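Local coordinates for protein cytochrome P450 reductase (Amycolatopsis methanolica 239, PDB 5OGX) that transfers electrons from NADH through FAD and a 2Fe-2S cluster to the cytochrome P450 GcoA, which O-demethylates guaiacol and related lignin-derived aromatics, at residues L138-A152 / L163-W177. Numbering follows the deposited sequence.
Sequences LVVPGSGARRQYSLA and LHVRRVPGGVATDGW. Unlike the reference sequence in segment 163-177: V172 (reference Ile), G176 (reference Arg). With FAD (flavin-adenine dinucleotide), chain B.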
loop_
_atom_site.group_PDB
_atom_site.type_symbol
_atom_site.label_atom_id
_atom_site.label_comp_id
_atom_site.label_asym_id
_atom_site.label_seq_id
_atom_site.Cartn_x
_atom_site.Cartn_y
_atom_site.Cartn_z
ATOM N N LEU A 138 9.997 1.670 6.659
ATOM C CA LEU A 138 11.178 2.391 7.110
ATOM C C LEU A 138 11.209 2.435 8.630
ATOM O O LEU A 138 10.168 2.440 9.292
ATOM C CB LEU A 138 11.206 3.826 6.566
ATOM C CG LEU A 138 11.012 4.071 5.065
ATOM C CD1 LEU A 138 11.290 5.553 4.727
ATOM C CD2 LEU A 138 11.891 3.163 4.238
ATOM N N VAL A 139 12.417 2.498 9.179
ATOM C CA VAL A 139 12.623 2.688 10.612
ATOM C C VAL A 139 13.210 4.079 10.822
ATOM O O VAL A 139 14.214 4.439 10.194
ATOM C CB VAL A 139 13.543 1.602 11.198
ATOM C CG1 VAL A 139 13.675 1.781 12.716
ATOM C CG2 VAL A 139 13.008 0.224 10.866
ATOM N N VAL A 140 12.580 4.864 11.692
ATOM C CA VAL A 140 13.046 6.224 11.956
ATOM C C VAL A 140 14.345 6.132 12.746
ATOM O O VAL A 140 14.383 5.507 13.812
ATOM C CB VAL A 140 11.999 7.052 12.722
ATOM C CG1 VAL A 140 12.542 8.469 13.031
ATOM C CG2 VAL A 140 10.685 7.099 11.945
ATOM N N PRO A 141 15.427 6.730 12.272
ATOM C CA PRO A 141 16.708 6.593 12.977
ATOM C C PRO A 141 16.617 7.166 14.385
ATOM O O PRO A 141 16.028 8.225 14.603
ATOM C CB PRO A 141 17.690 7.394 12.112
ATOM C CG PRO A 141 16.944 7.865 10.936
ATOM C CD PRO A 141 15.485 7.646 11.122
ATOM N N GLY A 142 17.185 6.436 15.342
ATOM C CA GLY A 142 17.246 6.896 16.719
ATOM C C GLY A 142 15.950 6.748 17.484
ATOM O O GLY A 142 15.948 6.704 18.720
ATOM N N SER A 143 14.840 6.682 16.765
ATOM C CA SER A 143 13.510 6.601 17.352
ATOM C C SER A 143 13.002 5.167 17.468
ATOM O O SER A 143 12.384 4.816 18.479
ATOM C CB SER A 143 12.532 7.431 16.517
ATOM O OG SER A 143 11.249 6.837 16.528
ATOM N N GLY A 144 13.233 4.329 16.448
ATOM C CA GLY A 144 12.715 2.979 16.430
ATOM C C GLY A 144 11.321 2.845 15.850
ATOM O O GLY A 144 10.883 1.717 15.566
ATOM N N ALA A 145 10.614 3.955 15.671
ATOM C CA ALA A 145 9.289 3.938 15.066
ATOM C C ALA A 145 9.352 3.348 13.660
ATOM O O ALA A 145 10.301 3.588 12.914
ATOM C CB ALA A 145 8.737 5.361 15.019
ATOM N N ARG A 146 8.327 2.582 13.290
ATOM C CA ARG A 146 8.250 1.957 11.974
ATOM C C ARG A 146 7.097 2.563 11.195
ATOM O O ARG A 146 5.989 2.684 11.727
ATOM C CB ARG A 146 8.059 0.443 12.109
ATOM C CG ARG A 146 9.015 -0.151 13.128
ATOM C CD ARG A 146 8.924 -1.660 13.203
ATOM N NE ARG A 146 9.672 -2.287 12.122
ATOM C CZ ARG A 146 10.971 -2.577 12.166
ATOM N NH1 ARG A 146 11.695 -2.300 13.244
ATOM N NH2 ARG A 146 11.545 -3.148 11.116
ATOM N N ARG A 147 7.353 2.942 9.940
ATOM C CA ARG A 147 6.346 3.602 9.123
ATOM C C ARG A 147 6.406 3.081 7.696
ATOM O O ARG A 147 7.483 2.765 7.179
ATOM C CB ARG A 147 6.514 5.130 9.122
ATOM C CG ARG A 147 6.452 5.751 10.525
ATOM C CD ARG A 147 5.049 5.704 11.108
ATOM N NE ARG A 147 4.955 6.513 12.326
ATOM C CZ ARG A 147 5.083 6.033 13.558
ATOM N NH1 ARG A 147 5.324 4.735 13.753
ATOM N NH2 ARG A 147 4.986 6.854 14.601
ATOM N N GLN A 148 5.230 2.975 7.086
ATOM C CA GLN A 148 5.057 2.425 5.748
ATOM C C GLN A 148 5.028 3.542 4.715
ATOM O O GLN A 148 4.345 4.551 4.917
ATOM C CB GLN A 148 3.729 1.671 5.677
ATOM C CG GLN A 148 3.511 0.654 6.801
ATOM C CD GLN A 148 2.840 1.209 8.077
ATOM O OE1 GLN A 148 2.876 2.408 8.376
ATOM N NE2 GLN A 148 2.230 0.308 8.838
ATOM N N TYR A 149 5.676 3.313 3.571
ATOM C CA TYR A 149 5.615 4.252 2.447
ATOM C C TYR A 149 5.458 3.455 1.165
ATOM O O TYR A 149 6.253 2.552 0.881
ATOM C CB TYR A 149 6.854 5.172 2.406
ATOM C CG TYR A 149 6.802 6.060 3.616
ATOM C CD1 TYR A 149 5.882 7.094 3.691
ATOM C CD2 TYR A 149 7.551 5.767 4.744
ATOM C CE1 TYR A 149 5.764 7.873 4.844
ATOM C CE2 TYR A 149 7.441 6.535 5.897
ATOM C CZ TYR A 149 6.540 7.568 5.946
ATOM O OH TYR A 149 6.422 8.310 7.100
ATOM N N SER A 150 4.410 3.776 0.412
ATOM C CA SER A 150 4.117 3.081 -0.836
ATOM C C SER A 150 5.163 3.387 -1.898
ATOM O O SER A 150 5.680 4.505 -1.985
ATOM C CB SER A 150 2.754 3.521 -1.369
ATOM O OG SER A 150 1.722 3.241 -0.454
ATOM N N LEU A 151 5.433 2.389 -2.743
ATOM C CA LEU A 151 6.293 2.590 -3.902
ATOM C C LEU A 151 5.490 3.213 -5.032
ATOM O O LEU A 151 4.389 2.754 -5.348
ATOM C CB LEU A 151 6.904 1.261 -4.355
ATOM C CG LEU A 151 7.808 0.560 -3.328
ATOM C CD1 LEU A 151 8.329 -0.735 -3.922
ATOM C CD2 LEU A 151 8.985 1.462 -2.933
ATOM N N ALA A 152 6.043 4.258 -5.643
ATOM C CA ALA A 152 5.492 4.765 -6.897
ATOM C C ALA A 152 6.031 4.008 -8.103
ATOM O O ALA A 152 5.597 4.267 -9.240
ATOM C CB ALA A 152 5.805 6.268 -7.036
ATOM N N LEU A 163 9.380 7.282 -3.210
ATOM C CA LEU A 163 8.352 7.497 -2.196
ATOM C C LEU A 163 7.805 8.913 -2.316
ATOM O O LEU A 163 8.543 9.851 -2.645
ATOM C CB LEU A 163 8.919 7.292 -0.770
ATOM C CG LEU A 163 9.823 6.078 -0.572
ATOM C CD1 LEU A 163 10.386 6.051 0.858
ATOM C CD2 LEU A 163 9.046 4.811 -0.856
ATOM N N HIS A 164 6.509 9.068 -2.032
ATOM C CA HIS A 164 5.865 10.380 -1.925
ATOM C C HIS A 164 5.390 10.540 -0.492
ATOM O O HIS A 164 4.505 9.805 -0.052
ATOM C CB HIS A 164 4.668 10.515 -2.877
ATOM C CG HIS A 164 4.997 10.255 -4.312
ATOM N ND1 HIS A 164 4.025 10.175 -5.285
ATOM C CD2 HIS A 164 6.182 10.059 -4.941
ATOM C CE1 HIS A 164 4.597 9.940 -6.455
ATOM N NE2 HIS A 164 5.904 9.870 -6.276
ATOM N N VAL A 165 5.957 11.503 0.227
ATOM C CA VAL A 165 5.758 11.628 1.666
ATOM C C VAL A 165 5.005 12.915 1.967
ATOM O O VAL A 165 5.447 14.002 1.584
ATOM C CB VAL A 165 7.104 11.612 2.406
ATOM C CG1 VAL A 165 6.872 11.605 3.918
ATOM C CG2 VAL A 165 7.921 10.400 1.972
ATOM N N ARG A 166 3.898 12.797 2.691
ATOM C CA ARG A 166 3.152 13.960 3.157
ATOM C C ARG A 166 3.550 14.296 4.592
ATOM O O ARG A 166 3.583 13.409 5.458
ATOM C CB ARG A 166 1.648 13.704 3.070
ATOM C CG ARG A 166 0.815 14.841 3.621
ATOM C CD ARG A 166 0.365 15.799 2.534
ATOM N NE ARG A 166 -0.449 16.877 3.091
ATOM C CZ ARG A 166 -1.723 16.749 3.448
ATOM N NH1 ARG A 166 -2.377 17.789 3.953
ATOM N NH2 ARG A 166 -2.347 15.586 3.298
ATOM N N ARG A 167 3.853 15.572 4.840
ATOM C CA ARG A 167 4.224 16.014 6.177
ATOM C C ARG A 167 3.013 15.983 7.099
ATOM O O ARG A 167 1.978 16.581 6.797
ATOM C CB ARG A 167 4.809 17.433 6.132
ATOM C CG ARG A 167 5.557 17.846 7.404
ATOM C CD ARG A 167 6.125 19.274 7.292
ATOM N NE ARG A 167 5.054 20.260 7.161
ATOM C CZ ARG A 167 4.401 20.800 8.187
ATOM N NH1 ARG A 167 4.722 20.479 9.438
ATOM N NH2 ARG A 167 3.429 21.675 7.963
ATOM N N VAL A 168 3.145 15.306 8.229
ATOM C CA VAL A 168 2.123 15.301 9.271
ATOM C C VAL A 168 2.624 16.173 10.420
ATOM O O VAL A 168 3.676 15.872 10.998
ATOM C CB VAL A 168 1.812 13.873 9.750
ATOM C CG1 VAL A 168 0.867 13.904 10.934
ATOM C CG2 VAL A 168 1.237 13.032 8.593
ATOM N N PRO A 169 1.943 17.272 10.752
ATOM C CA PRO A 169 2.402 18.129 11.853
ATOM C C PRO A 169 2.585 17.348 13.144
ATOM O O PRO A 169 1.708 16.585 13.565
ATOM C CB PRO A 169 1.282 19.166 11.974
ATOM C CG PRO A 169 0.754 19.276 10.576
ATOM C CD PRO A 169 0.804 17.867 10.031
ATOM N N GLY A 170 3.747 17.534 13.768
ATOM C CA GLY A 170 4.089 16.811 14.973
ATOM C C GLY A 170 4.432 15.355 14.771
ATOM O O GLY A 170 4.581 14.633 15.759
ATOM N N GLY A 171 4.554 14.898 13.523
ATOM C CA GLY A 171 4.800 13.482 13.257
ATOM C C GLY A 171 6.247 13.078 13.517
ATOM O O GLY A 171 7.187 13.837 13.283
ATOM N N VAL A 172 6.410 11.853 14.009
ATOM C CA VAL A 172 7.739 11.348 14.333
ATOM C C VAL A 172 8.567 11.153 13.066
ATOM O O VAL A 172 9.709 11.625 12.976
ATOM C CB VAL A 172 7.620 10.051 15.155
ATOM C CG1 VAL A 172 8.962 9.312 15.233
ATOM C CG2 VAL A 172 7.095 10.368 16.547
ATOM N N ALA A 173 8.006 10.459 12.063
ATOM C CA ALA A 173 8.775 10.162 10.859
ATOM C C ALA A 173 8.816 11.339 9.897
ATOM O O ALA A 173 9.832 11.556 9.238
ATOM C CB ALA A 173 8.207 8.940 10.132
ATOM N N THR A 174 7.721 12.086 9.762
ATOM C CA THR A 174 7.670 13.121 8.721
ATOM C C THR A 174 8.208 14.444 9.257
ATOM O O THR A 174 9.327 14.842 8.921
ATOM C CB THR A 174 6.250 13.240 8.165
ATOM O OG1 THR A 174 5.329 13.520 9.226
ATOM C CG2 THR A 174 5.863 11.944 7.495
ATOM N N ASP A 175 7.427 15.118 10.109
ATOM C CA ASP A 175 7.861 16.378 10.711
ATOM C C ASP A 175 9.220 16.236 11.392
ATOM O O ASP A 175 10.046 17.152 11.341
ATOM C CB ASP A 175 6.805 16.844 11.718
ATOM C CG ASP A 175 6.512 18.338 11.641
ATOM O OD1 ASP A 175 6.912 19.001 10.660
ATOM O OD2 ASP A 175 5.861 18.846 12.579
ATOM N N GLY A 176 9.482 15.084 12.012
ATOM C CA GLY A 176 10.705 14.917 12.774
ATOM C C GLY A 176 11.922 14.383 12.034
ATOM O O GLY A 176 13.018 14.363 12.610
ATOM N N TRP A 177 11.787 13.957 10.777
ATOM C CA TRP A 177 12.910 13.309 10.105
ATOM C C TRP A 177 12.887 13.509 8.591
ATOM O O TRP A 177 13.800 14.135 8.040
ATOM C CB TRP A 177 12.928 11.821 10.457
ATOM C CG TRP A 177 13.869 10.977 9.647
ATOM C CD1 TRP A 177 15.182 11.240 9.361
ATOM C CD2 TRP A 177 13.570 9.713 9.035
ATOM N NE1 TRP A 177 15.713 10.217 8.605
ATOM C CE2 TRP A 177 14.743 9.273 8.388
ATOM C CE3 TRP A 177 12.422 8.918 8.966
ATOM C CZ2 TRP A 177 14.797 8.068 7.677
ATOM C CZ3 TRP A 177 12.478 7.717 8.259
ATOM C CH2 TRP A 177 13.661 7.304 7.635
HETATM P PA FAD B . 2.948 10.062 13.751
HETATM O O1A FAD B . 4.014 10.470 14.740
HETATM O O2A FAD B . 2.660 8.580 13.733
HETATM O O5B FAD B . 1.533 10.852 14.059
HETATM C C5B FAD B . 1.571 12.117 14.680
HETATM C C4B FAD B . 0.116 12.468 15.107
HETATM O O4B FAD B . -0.594 12.750 14.049
HETATM C C3B FAD B . -0.560 11.244 15.748
HETATM O O3B FAD B . -1.380 11.663 16.744
HETATM C C2B FAD B . -1.346 10.598 14.582
HETATM O O2B FAD B . -2.485 9.767 15.079
HETATM C C1B FAD B . -1.731 11.617 13.860
HETATM N N9A FAD B . -1.707 11.324 12.450
HETATM C C8A FAD B . -1.035 10.331 11.852
HETATM N N7A FAD B . -1.253 10.426 10.533
HETATM C C5A FAD B . -2.051 11.489 10.325
HETATM C C6A FAD B . -2.569 12.024 9.170
HETATM N N6A FAD B . -2.536 11.759 7.743
HETATM N N1A FAD B . -3.342 13.101 9.225
HETATM C C2A FAD B . -3.625 13.673 10.422
HETATM N N3A FAD B . -3.116 13.152 11.567
HETATM C C4A FAD B . -2.326 12.053 11.504
HETATM N N1 FAD B . 2.222 8.184 4.117
HETATM C C2 FAD B . 2.767 8.970 3.017
HETATM O O2 FAD B . 2.981 10.127 3.160
HETATM N N3 FAD B . 3.070 8.308 1.740
HETATM C C4 FAD B . 2.831 6.918 1.507
HETATM O O4 FAD B . 3.073 6.422 0.457
HETATM C C4X FAD B . 2.248 6.141 2.643
HETATM N N5 FAD B . 2.021 4.741 2.458
HETATM C C5X FAD B . 1.438 4.000 3.573
HETATM C C6 FAD B . 1.156 2.645 3.373
HETATM C C7 FAD B . 0.601 1.950 4.450
HETATM C C7M FAD B . 0.380 0.488 4.065
HETATM C C8 FAD B . 0.341 2.577 5.666
HETATM C C8M FAD B . -0.253 1.733 6.786
HETATM C C9 FAD B . 0.613 3.928 5.857
HETATM C C9A FAD B . 1.153 4.629 4.797
HETATM N N10 FAD B . 1.439 6.058 5.010
HETATM C C10 FAD B . 1.968 6.788 3.907
HETATM C "C1'" FAD B . 1.218 6.702 6.317
HETATM C "C2'" FAD B . 2.681 6.698 6.934
HETATM O "O2'" FAD B . 3.209 5.397 7.161
HETATM C "C3'" FAD B . 2.805 7.451 8.277
HETATM O "O3'" FAD B . 1.767 7.024 9.111
HETATM C "C4'" FAD B . 2.708 8.976 8.080
HETATM O "O4'" FAD B . 3.784 9.426 7.300
HETATM C "C5'" FAD B . 2.734 9.715 9.435
HETATM O "O5'" FAD B . 3.782 9.194 10.229
HETATM P P FAD B . 4.515 10.170 11.325
HETATM O O1P FAD B . 5.484 9.325 12.106
HETATM O O2P FAD B . 5.085 11.402 10.662
HETATM O O3P FAD B . 3.292 10.685 12.285
HETATM O O HOH W 1 5.463 6.848 -0.884
#
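Phosphate oxygen O1P of the FAD is gripped from both segments, by NE of R147 at 2.9 Å and by the backbone N of A173 at 2.8 Å. R147 CG lies against A173 CB, and the bend beyond it at chi2 (-71°) turns NE to the phosphate; A173 is small enough to let chain and phosphate this close. T174 suits O2P by offering a hydroxyl beside its own backbone N, with OG1 at 2.6 Å from FAD O2P. Y149 lies against the flavin, its OH sharing a hydrogen bond with FAD O4' (2.9 Å) and touching A173 CB. At the pyrimidine end S150 N donates to FAD O4, H164 O accepts from FAD N3 (2.7 Å), and a water joins S150 O, H164 N and FAD O4. Behind the cofactor, L138 and L163 meet tip to tip, and the broad ring of W177 gives P141 CD a face to sit on, 3.5 Å from the six-membered centroid, a CH-pi contact. Replacing W177 with an alanine would probably leave P141 CD without that face and open a gap beside L138. FAD and this apolar layer together join the segments, and R147, the N-H groups of 172-174 and the T174 hydroxyl would be expected to offset the pyrophosphate charge.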